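Local coordinates for 2-oxoglutarate (2OG) and Fe(II)-dependent oxygenase superfamily protein (Arabidopsis thaliana, PDB 6KWA), which probably oxidises the auxin indole-3-acetic acid irreversibly to inactive 2-oxoindole-3-acetic acid, using 2-oxoglutarate and iron(II), in the catabolism of this plant hormone, at residues M1-D6 and R20-R25; T124-K129 and L175-D180; G212-I217 and T251-P256. All coordinates share one frame; numbering follows the deposited sequence.

Contact 1 (M1-D6 and R20-R25); sequences MIPTID and REASER
In the beta-alpha-beta unit made by strand 4-6, helix 12-25 and the parallel strand 28-32, Pro3 and Ile5 pack on the methyl group of Ala22, on the helix. The unit stands at one end of the larger sheet, in the N-terminal part of the enzyme, away from the metal site. No hydrogen bond or salt bridge crosses from residues 1-6 to 20-25, so the contact is wholly apolar. The pyrrolidine ring of Pro3 presents its CG atom to the CB methyl of Ala22 at 3.6 Å, and the closest CA pair is the same one, with 6.6 Å between Pro3 CA and Ala22 CA. Two residues on, Ile5 sends its longer branch to the same methyl: with CG1 anti to the carbonyl carbon (chi1 -70°) and the chain extended beyond it, CD1 stops 4.1 Å from Ala22 CB. The methyl is thus shared by a ring carbon and a chain end. Phe29 of strand 28-32 also touches Ala22, while Leu15, Lys18 and Ile19 of the same helix pack on Ile5. Backbone hydrogen bonds between Pro3 and Arg30, and between Ile5 and both Arg30 and Ile32, join the edge strand to its neighbour. Charged groups sit on another side of the helix. There Arg20 and Glu24, one turn apart, form a salt bridge, and Tyr134 OH is a second hydrogen-bond partner of the same carboxylate oxygen. The bridge is bent: Arg20 NE donates to Glu24 OE2 over 3.0 Å with an N-H...O angle of 140°, approaching from above the carboxylate plane.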
loop_
_atom_site.group_PDB
_atom_site.type_symbol
_atom_site.label_atom_id
_atom_site.label_comp_id
_atom_site.label_asym_id
_atom_site.label_seq_id
_atom_site.Cartn_x
_atom_site.Cartn_y
_atom_site.Cartn_z
ATOM N N MET A 1 -5.730 -18.338 -0.757
ATOM C CA MET A 1 -4.274 -18.291 -0.697
ATOM C C MET A 1 -3.771 -17.209 -1.635
ATOM O O MET A 1 -4.092 -17.209 -2.828
ATOM C CB MET A 1 -3.626 -19.635 -1.058
ATOM C CG MET A 1 -2.095 -19.508 -1.357
ATOM S SD MET A 1 -1.254 -21.051 -1.830
ATOM C CE MET A 1 0.471 -20.563 -1.987
ATOM N N ILE A 2 -2.970 -16.292 -1.108
ATOM C CA ILE A 2 -2.491 -15.193 -1.937
ATOM C C ILE A 2 -1.333 -15.610 -2.857
ATOM O O ILE A 2 -0.372 -16.251 -2.430
ATOM C CB ILE A 2 -2.038 -14.036 -1.053
ATOM C CG1 ILE A 2 -1.367 -12.950 -1.887
ATOM C CG2 ILE A 2 -1.079 -14.551 0.050
ATOM C CD1 ILE A 2 -0.999 -11.731 -1.077
ATOM N N PRO A 3 -1.461 -15.284 -4.151
ATOM C CA PRO A 3 -0.464 -15.661 -5.143
ATOM C C PRO A 3 0.728 -14.743 -5.104
ATOM O O PRO A 3 0.664 -13.590 -4.664
ATOM C CB PRO A 3 -1.215 -15.547 -6.467
ATOM C CG PRO A 3 -2.322 -14.615 -6.200
ATOM C CD PRO A 3 -2.709 -14.816 -4.781
ATOM N N THR A 4 1.845 -15.289 -5.537
ATOM C CA THR A 4 3.042 -14.525 -5.697
ATOM C C THR A 4 3.282 -14.434 -7.177
ATOM O O THR A 4 3.106 -15.422 -7.882
ATOM C CB THR A 4 4.206 -15.149 -4.984
ATOM O OG1 THR A 4 3.948 -15.092 -3.578
ATOM C CG2 THR A 4 5.484 -14.381 -5.322
ATOM N N ILE A 5 3.520 -13.212 -7.643
ATOM C CA ILE A 5 3.700 -12.905 -9.057
ATOM C C ILE A 5 5.100 -12.402 -9.386
ATOM O O ILE A 5 5.586 -11.450 -8.783
ATOM C CB ILE A 5 2.632 -11.883 -9.502
ATOM C CG1 ILE A 5 1.293 -12.628 -9.495
ATOM C CG2 ILE A 5 2.936 -11.323 -10.871
ATOM C CD1 ILE A 5 0.161 -11.903 -10.128
ATOM N N ASP A 6 5.737 -13.061 -10.348
ATOM C CA ASP A 6 7.096 -12.743 -10.810
ATOM C C ASP A 6 7.037 -11.663 -11.872
ATOM O O ASP A 6 6.675 -11.939 -13.011
ATOM C CB ASP A 6 7.757 -14.021 -11.369
ATOM C CG ASP A 6 9.255 -13.845 -11.709
ATOM O OD1 ASP A 6 9.776 -12.712 -11.795
ATOM O OD2 ASP A 6 9.919 -14.886 -11.888
ATOM N N ARG A 20 -4.186 -9.839 -13.348
ATOM C CA ARG A 20 -5.616 -9.631 -13.399
ATOM C C ARG A 20 -6.379 -10.689 -12.581
ATOM O O ARG A 20 -7.289 -10.360 -11.842
ATOM C CB ARG A 20 -6.088 -9.675 -14.838
ATOM C CG ARG A 20 -7.600 -9.751 -14.976
ATOM C CD ARG A 20 -7.993 -9.648 -16.465
ATOM N NE ARG A 20 -9.380 -10.047 -16.674
ATOM C CZ ARG A 20 -9.975 -10.058 -17.860
ATOM N NH1 ARG A 20 -9.302 -9.711 -18.943
ATOM N NH2 ARG A 20 -11.235 -10.415 -17.965
ATOM N N GLU A 21 -5.983 -11.949 -12.660
ATOM C CA GLU A 21 -6.795 -12.971 -12.021
ATOM C C GLU A 21 -6.568 -12.989 -10.526
ATOM O O GLU A 21 -7.510 -13.235 -9.764
ATOM C CB GLU A 21 -6.503 -14.366 -12.596
ATOM C CG GLU A 21 -7.327 -14.683 -13.840
ATOM C CD GLU A 21 -6.743 -15.799 -14.694
ATOM O OE1 GLU A 21 -6.147 -16.756 -14.136
ATOM O OE2 GLU A 21 -6.936 -15.744 -15.927
ATOM N N ALA A 22 -5.350 -12.678 -10.102
ATOM C CA ALA A 22 -5.098 -12.471 -8.682
ATOM C C ALA A 22 -5.970 -11.352 -8.142
ATOM O O ALA A 22 -6.659 -11.506 -7.119
ATOM C CB ALA A 22 -3.624 -12.145 -8.454
ATOM N N SER A 23 -5.985 -10.247 -8.877
ATOM C CA SER A 23 -6.682 -9.044 -8.447
ATOM C C SER A 23 -8.200 -9.185 -8.442
ATOM O O SER A 23 -8.884 -8.548 -7.661
ATOM C CB SER A 23 -6.297 -7.899 -9.371
ATOM O OG SER A 23 -4.912 -7.610 -9.272
ATOM N N GLU A 24 -8.721 -10.063 -9.281
ATOM C CA GLU A 24 -10.163 -10.266 -9.351
ATOM C C GLU A 24 -10.636 -11.232 -8.307
ATOM O O GLU A 24 -11.694 -11.022 -7.687
ATOM C CB GLU A 24 -10.558 -10.788 -10.729
ATOM C CG GLU A 24 -10.592 -9.720 -11.800
ATOM C CD GLU A 24 -10.842 -10.266 -13.202
ATOM O OE1 GLU A 24 -10.984 -11.490 -13.351
ATOM O OE2 GLU A 24 -10.915 -9.452 -14.159
ATOM N N ARG A 25 -9.835 -12.267 -8.067
ATOM C CA ARG A 25 -10.267 -13.340 -7.183
ATOM C C ARG A 25 -9.906 -13.080 -5.725
ATOM O O ARG A 25 -10.707 -13.361 -4.842
ATOM C CB ARG A 25 -9.670 -14.671 -7.636
ATOM C CG ARG A 25 -9.834 -15.801 -6.620
ATOM C CD ARG A 25 -11.298 -16.109 -6.337
ATOM N NE ARG A 25 -11.419 -17.197 -5.370
ATOM C CZ ARG A 25 -11.700 -17.033 -4.078
ATOM N NH1 ARG A 25 -11.899 -15.813 -3.587
ATOM N NH2 ARG A 25 -11.792 -18.089 -3.280
#

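Contact 2 (T124-K129 and L175-D180); sequences TDLARK and LTILQD
With CG anti to its carbonyl carbon (chi1 -65°), Leu126 reaches from the helix towards the strand, and Leu175 comes to meet it with CG anti to the backbone N (chi1 170°). The meeting is of a methyl with the root of a side chain: Leu175 CD1 lies 3.9 Å from Leu126 CB. The same methyl also comes to 4.1 Å from Ala127 N, so it rests against the helix backbone as well. Farther out, two chain ends face each other, Leu126 CD1 and Ile177 CD1, at a looser 4.3 Å. This is helix 106-133 packing on the major sheet of the double-stranded beta-helix fold, where strand 175-179 runs between strands 207-211 and 237-245. The N-to-C directions of the helix segment and the strand lie 138° apart, with 9.8 Å between the axes of these segments, spanned by leucine and isoleucine side chains. Ile209 of the neighbouring strand joins the layer, touching both Leu126 and Ile177. Thr176, between the two packing residues, does not touch the helix segment; its OG1 is hydrogen-bonded to OD2 of the metal ligand Asp171.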
loop_
_atom_site.group_PDB
_atom_site.type_symbol
_atom_site.label_atom_id
_atom_site.label_comp_id
_atom_site.label_asym_id
_atom_site.label_seq_id
_atom_site.Cartn_x
_atom_site.Cartn_y
_atom_site.Cartn_z
ATOM N N THR A 124 2.761 2.621 -10.695
ATOM C CA THR A 124 2.268 3.013 -12.018
ATOM C C THR A 124 2.483 1.890 -13.044
ATOM O O THR A 124 1.657 1.702 -13.937
ATOM C CB THR A 124 2.944 4.300 -12.521
ATOM O OG1 THR A 124 4.352 4.087 -12.556
ATOM C CG2 THR A 124 2.624 5.471 -11.595
ATOM N N ASP A 125 3.576 1.141 -12.929
ATOM C CA ASP A 125 3.729 -0.058 -13.748
ATOM C C ASP A 125 2.608 -1.114 -13.508
ATOM O O ASP A 125 2.143 -1.740 -14.455
ATOM C CB ASP A 125 5.089 -0.715 -13.513
ATOM C CG ASP A 125 6.254 0.105 -14.109
ATOM O OD1 ASP A 125 6.001 1.027 -14.922
ATOM O OD2 ASP A 125 7.430 -0.200 -13.792
ATOM N N LEU A 126 2.270 -1.398 -12.253
ATOM C CA LEU A 126 1.221 -2.394 -11.922
ATOM C C LEU A 126 -0.111 -1.857 -12.403
ATOM O O LEU A 126 -0.924 -2.587 -12.929
ATOM C CB LEU A 126 1.178 -2.690 -10.427
ATOM C CG LEU A 126 2.448 -3.373 -9.867
ATOM C CD1 LEU A 126 2.428 -3.449 -8.320
ATOM C CD2 LEU A 126 2.603 -4.761 -10.441
ATOM N N ALA A 127 -0.336 -0.559 -12.234
ATOM C CA ALA A 127 -1.596 0.008 -12.701
ATOM C C ALA A 127 -1.731 -0.140 -14.228
ATOM O O ALA A 127 -2.773 -0.557 -14.725
ATOM C CB ALA A 127 -1.689 1.459 -12.309
ATOM N N ARG A 128 -0.679 0.187 -14.960
ATOM C CA ARG A 128 -0.717 0.061 -16.420
ATOM C C ARG A 128 -0.937 -1.393 -16.779
ATOM O O ARG A 128 -1.718 -1.715 -17.678
ATOM C CB ARG A 128 0.552 0.593 -17.086
ATOM C CG ARG A 128 0.463 0.561 -18.640
ATOM C CD ARG A 128 1.700 1.143 -19.254
ATOM N NE ARG A 128 1.916 2.505 -18.763
ATOM C CZ ARG A 128 1.694 3.615 -19.465
ATOM N NH1 ARG A 128 1.308 3.539 -20.732
ATOM N NH2 ARG A 128 1.901 4.809 -18.911
ATOM N N LYS A 129 -0.272 -2.295 -16.062
ATOM C CA LYS A 129 -0.435 -3.709 -16.377
ATOM C C LYS A 129 -1.889 -4.178 -16.188
ATOM O O LYS A 129 -2.365 -5.033 -16.932
ATOM C CB LYS A 129 0.499 -4.566 -15.538
ATOM C CG LYS A 129 1.967 -4.459 -15.921
ATOM C CD LYS A 129 2.783 -5.480 -15.150
ATOM C CE LYS A 129 4.293 -5.218 -15.272
ATOM N NZ LYS A 129 4.702 -5.169 -16.669
ATOM N N LEU A 175 -4.695 1.164 -5.446
ATOM C CA LEU A 175 -3.731 0.103 -5.245
ATOM C C LEU A 175 -2.766 0.431 -4.106
ATOM O O LEU A 175 -2.321 1.549 -3.997
ATOM C CB LEU A 175 -2.992 -0.060 -6.574
ATOM C CG LEU A 175 -1.756 -0.859 -6.910
ATOM C CD1 LEU A 175 -1.706 -0.883 -8.435
ATOM C CD2 LEU A 175 -0.521 -0.149 -6.361
ATOM N N THR A 176 -2.377 -0.556 -3.310
ATOM C CA THR A 176 -1.463 -0.291 -2.204
ATOM C C THR A 176 -0.220 -1.179 -2.301
ATOM O O THR A 176 -0.334 -2.366 -2.556
ATOM C CB THR A 176 -2.151 -0.518 -0.840
ATOM O OG1 THR A 176 -3.276 0.360 -0.726
ATOM C CG2 THR A 176 -1.171 -0.256 0.314
ATOM N N ILE A 177 0.964 -0.600 -2.118
ATOM C CA ILE A 177 2.195 -1.396 -2.086
ATOM C C ILE A 177 2.724 -1.434 -0.659
ATOM O O ILE A 177 3.028 -0.400 -0.079
ATOM C CB ILE A 177 3.265 -0.834 -3.055
ATOM C CG1 ILE A 177 2.686 -0.811 -4.475
ATOM C CG2 ILE A 177 4.567 -1.645 -2.971
ATOM C CD1 ILE A 177 3.607 -0.403 -5.533
ATOM N N LEU A 178 2.807 -2.629 -0.076
ATOM C CA LEU A 178 3.192 -2.713 1.327
ATOM C C LEU A 178 4.549 -3.392 1.468
ATOM O O LEU A 178 4.714 -4.543 1.067
ATOM C CB LEU A 178 2.124 -3.484 2.142
ATOM C CG LEU A 178 2.424 -3.652 3.649
ATOM C CD1 LEU A 178 2.162 -2.343 4.404
ATOM C CD2 LEU A 178 1.606 -4.762 4.267
ATOM N N GLN A 179 5.508 -2.684 2.055
ATOM C CA GLN A 179 6.754 -3.299 2.507
ATOM C C GLN A 179 6.521 -3.655 3.971
ATOM O O GLN A 179 6.477 -2.777 4.829
ATOM C CB GLN A 179 7.960 -2.352 2.331
ATOM C CG GLN A 179 9.312 -2.934 2.798
ATOM C CD GLN A 179 10.472 -1.950 2.664
ATOM O OE1 GLN A 179 10.460 -1.082 1.807
ATOM N NE2 GLN A 179 11.458 -2.064 3.547
ATOM N N ASP A 180 6.307 -4.934 4.252
ATOM C CA ASP A 180 5.859 -5.333 5.572
ATOM C C ASP A 180 7.115 -5.654 6.404
ATOM O O ASP A 180 8.202 -5.660 5.869
ATOM C CB ASP A 180 4.928 -6.537 5.475
ATOM C CG ASP A 180 4.103 -6.741 6.727
ATOM O OD1 ASP A 180 4.316 -5.994 7.695
ATOM O OD2 ASP A 180 3.270 -7.678 6.764
#

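Contact 3 (G212-I217 and T251-P256)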
loop_
_atom_site.group_PDB
_atom_site.type_symbol
_atom_site.label_atom_id
_atom_site.label_comp_id
_atom_site.label_asym_id
_atom_site.label_seq_id
_atom_site.Cartn_x
_atom_site.Cartn_y
_atom_site.Cartn_z
ATOM N N GLY A 212 -7.819 -1.602 -3.617
ATOM C CA GLY A 212 -8.734 -0.937 -2.704
ATOM C C GLY A 212 -10.065 -0.539 -3.345
ATOM O O GLY A 212 -10.365 -0.902 -4.501
ATOM N N ASP A 213 -10.861 0.227 -2.601
ATOM C CA ASP A 213 -12.208 0.632 -3.039
ATOM C C ASP A 213 -12.227 1.296 -4.418
ATOM O O ASP A 213 -13.117 1.050 -5.215
ATOM C CB ASP A 213 -12.829 1.577 -2.004
ATOM C CG ASP A 213 -13.140 0.882 -0.655
ATOM O OD1 ASP A 213 -13.272 -0.376 -0.600
ATOM O OD2 ASP A 213 -13.239 1.619 0.360
ATOM N N MET A 214 -11.221 2.103 -4.719
ATOM C CA MET A 214 -11.181 2.816 -5.992
ATOM C C MET A 214 -11.013 1.877 -7.165
ATOM O O MET A 214 -11.438 2.193 -8.273
ATOM C CB MET A 214 -10.054 3.824 -5.987
ATOM C CG MET A 214 -10.275 5.044 -6.824
ATOM S SD MET A 214 -11.692 6.025 -6.273
ATOM C CE MET A 214 -11.533 5.976 -4.488
ATOM N N ALA A 215 -10.400 0.723 -6.931
ATOM C CA ALA A 215 -10.165 -0.206 -8.020
ATOM C C ALA A 215 -11.454 -0.955 -8.383
ATOM O O ALA A 215 -11.727 -1.217 -9.556
ATOM C CB ALA A 215 -9.037 -1.182 -7.664
ATOM N N THR A 216 -12.249 -1.285 -7.373
ATOM C CA THR A 216 -13.531 -1.927 -7.588
ATOM C C THR A 216 -14.468 -0.984 -8.343
ATOM O O THR A 216 -15.128 -1.391 -9.293
ATOM C CB THR A 216 -14.181 -2.356 -6.246
ATOM O OG1 THR A 216 -13.247 -3.147 -5.500
ATOM C CG2 THR A 216 -15.458 -3.172 -6.484
ATOM N N ILE A 217 -14.492 0.280 -7.947
ATOM C CA ILE A 217 -15.317 1.278 -8.623
ATOM C C ILE A 217 -14.876 1.419 -10.076
ATOM O O ILE A 217 -15.683 1.318 -10.995
ATOM C CB ILE A 217 -15.213 2.646 -7.938
ATOM C CG1 ILE A 217 -15.799 2.591 -6.528
ATOM C CG2 ILE A 217 -15.870 3.727 -8.779
ATOM C CD1 ILE A 217 -15.431 3.815 -5.689
ATOM N N THR A 251 -11.993 15.409 -9.912
ATOM C CA THR A 251 -13.030 14.600 -10.539
ATOM C C THR A 251 -13.598 13.544 -9.608
ATOM O O THR A 251 -12.914 13.064 -8.706
ATOM C CB THR A 251 -12.446 13.913 -11.807
ATOM O OG1 THR A 251 -11.996 14.916 -12.726
ATOM C CG2 THR A 251 -13.446 12.962 -12.488
ATOM N N ASP A 252 -14.851 13.167 -9.825
ATOM C CA ASP A 252 -15.383 12.031 -9.104
ATOM C C ASP A 252 -15.322 10.878 -10.118
ATOM O O ASP A 252 -15.892 10.953 -11.206
ATOM C CB ASP A 252 -16.787 12.342 -8.565
ATOM C CG ASP A 252 -17.364 11.222 -7.721
ATOM O OD1 ASP A 252 -16.879 10.073 -7.796
ATOM O OD2 ASP A 252 -18.265 11.521 -6.906
ATOM N N LEU A 253 -14.589 9.832 -9.744
ATOM C CA LEU A 253 -14.231 8.705 -10.617
ATOM C C LEU A 253 -15.351 7.773 -11.066
ATOM O O LEU A 253 -16.014 7.152 -10.233
ATOM C CB LEU A 253 -13.207 7.822 -9.903
ATOM C CG LEU A 253 -12.823 6.564 -10.676
ATOM C CD1 LEU A 253 -12.116 6.933 -11.982
ATOM C CD2 LEU A 253 -11.917 5.717 -9.835
ATOM N N GLU A 254 -15.579 7.674 -12.373
ATOM C CA GLU A 254 -16.372 6.560 -12.872
ATOM C C GLU A 254 -15.582 5.690 -13.899
ATOM O O GLU A 254 -14.518 6.108 -14.382
ATOM C CB GLU A 254 -17.694 7.107 -13.440
ATOM C CG GLU A 254 -18.909 6.519 -12.678
ATOM C CD GLU A 254 -20.285 6.774 -13.296
ATOM O OE1 GLU A 254 -20.521 7.845 -13.916
ATOM O OE2 GLU A 254 -21.127 5.853 -13.169
ATOM N N PRO A 255 -16.067 4.462 -14.200
ATOM C CA PRO A 255 -15.260 3.511 -14.988
ATOM C C PRO A 255 -15.072 3.806 -16.482
ATOM O O PRO A 255 -15.937 4.417 -17.100
ATOM C CB PRO A 255 -16.037 2.187 -14.857
ATOM C CG PRO A 255 -16.869 2.317 -13.658
ATOM C CD PRO A 255 -17.198 3.781 -13.539
ATOM N N PRO A 256 -13.933 3.387 -17.049
ATOM C CA PRO A 256 -13.852 3.328 -18.507
ATOM C C PRO A 256 -15.046 2.545 -19.068
ATOM O O PRO A 256 -15.400 1.476 -18.551
ATOM C CB PRO A 256 -12.536 2.588 -18.747
ATOM C CG PRO A 256 -11.689 2.961 -17.566
ATOM C CD PRO A 256 -12.632 3.140 -16.405
#
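Leu253 and Pro255, in the loop that follows strand 237-245, cover one flank of the short helix 213-218, which itself follows directly on strand 207-211 of the major sheet in the double-stranded beta-helix fold. Gly212 is the N-cap of that helix. Going along the loop, Leu253 is the first residue to make contact. Its CG stands anti to the backbone N (chi1 176°) and its CD2 methyl is pushed against the thioether arm of Met214, 3.5 Å from Met214 CG, closer than carbons usually pack. The sulfur shares the same methyl, with Met214 SD 3.6 Å from Leu253 CD2. Met214 curls, bent at both chi2 (62°) and chi3 (41°), so that its chain passes slantwise over the leucine instead of running straight out from the helix. Trp218, the next residue beyond Ile217, also packs on Leu253. The carbonyl of Leu253 takes part too: its O lies 3.7 Å from Ile217 CG2. Glu254 then points from the helix, and its OE2 makes a long, weak ion pair with Arg266 NE. The approach resumes at Pro255, which forms the closest CA pair of the contact, 6.7 Å between Ile217 CA and Pro255 CA. No hydrogen bond crosses between the segments, and Ile217 remains exposed, as fits a contact at the protein surface. Asp213 makes a backbone bond to the metal ligand Asp171 and Met214 one to Gly173, yet the side chain of Met214 is about 13 Å from the magnesium ion. The proline ring ends the contact by meeting a helix carbonyl with its carbons, Pro255 CG standing 3.1 Å from Ile217 O.

How the contacts relate
Apolar side chains carry all three contacts, and no hydrogen bond crosses any of them, but their place in the fold differs. Contacts 1 and 2 are buried and reach the same sheet, one at its edge strand and the other at an inner strand, each with a helix laid against it. Contact 1 centres on a single alanine methyl, whereas contact 2, nearest the centre of the chain, brings larger branched chains together. Contact 3 is the surface member: a loop replaces the strand, and backbone carbonyls join the apolar groups. Contacts 2 and 3 approach within about 5 Å between nearest atoms, without touching, and contact 1 lies farther from the annotated sites.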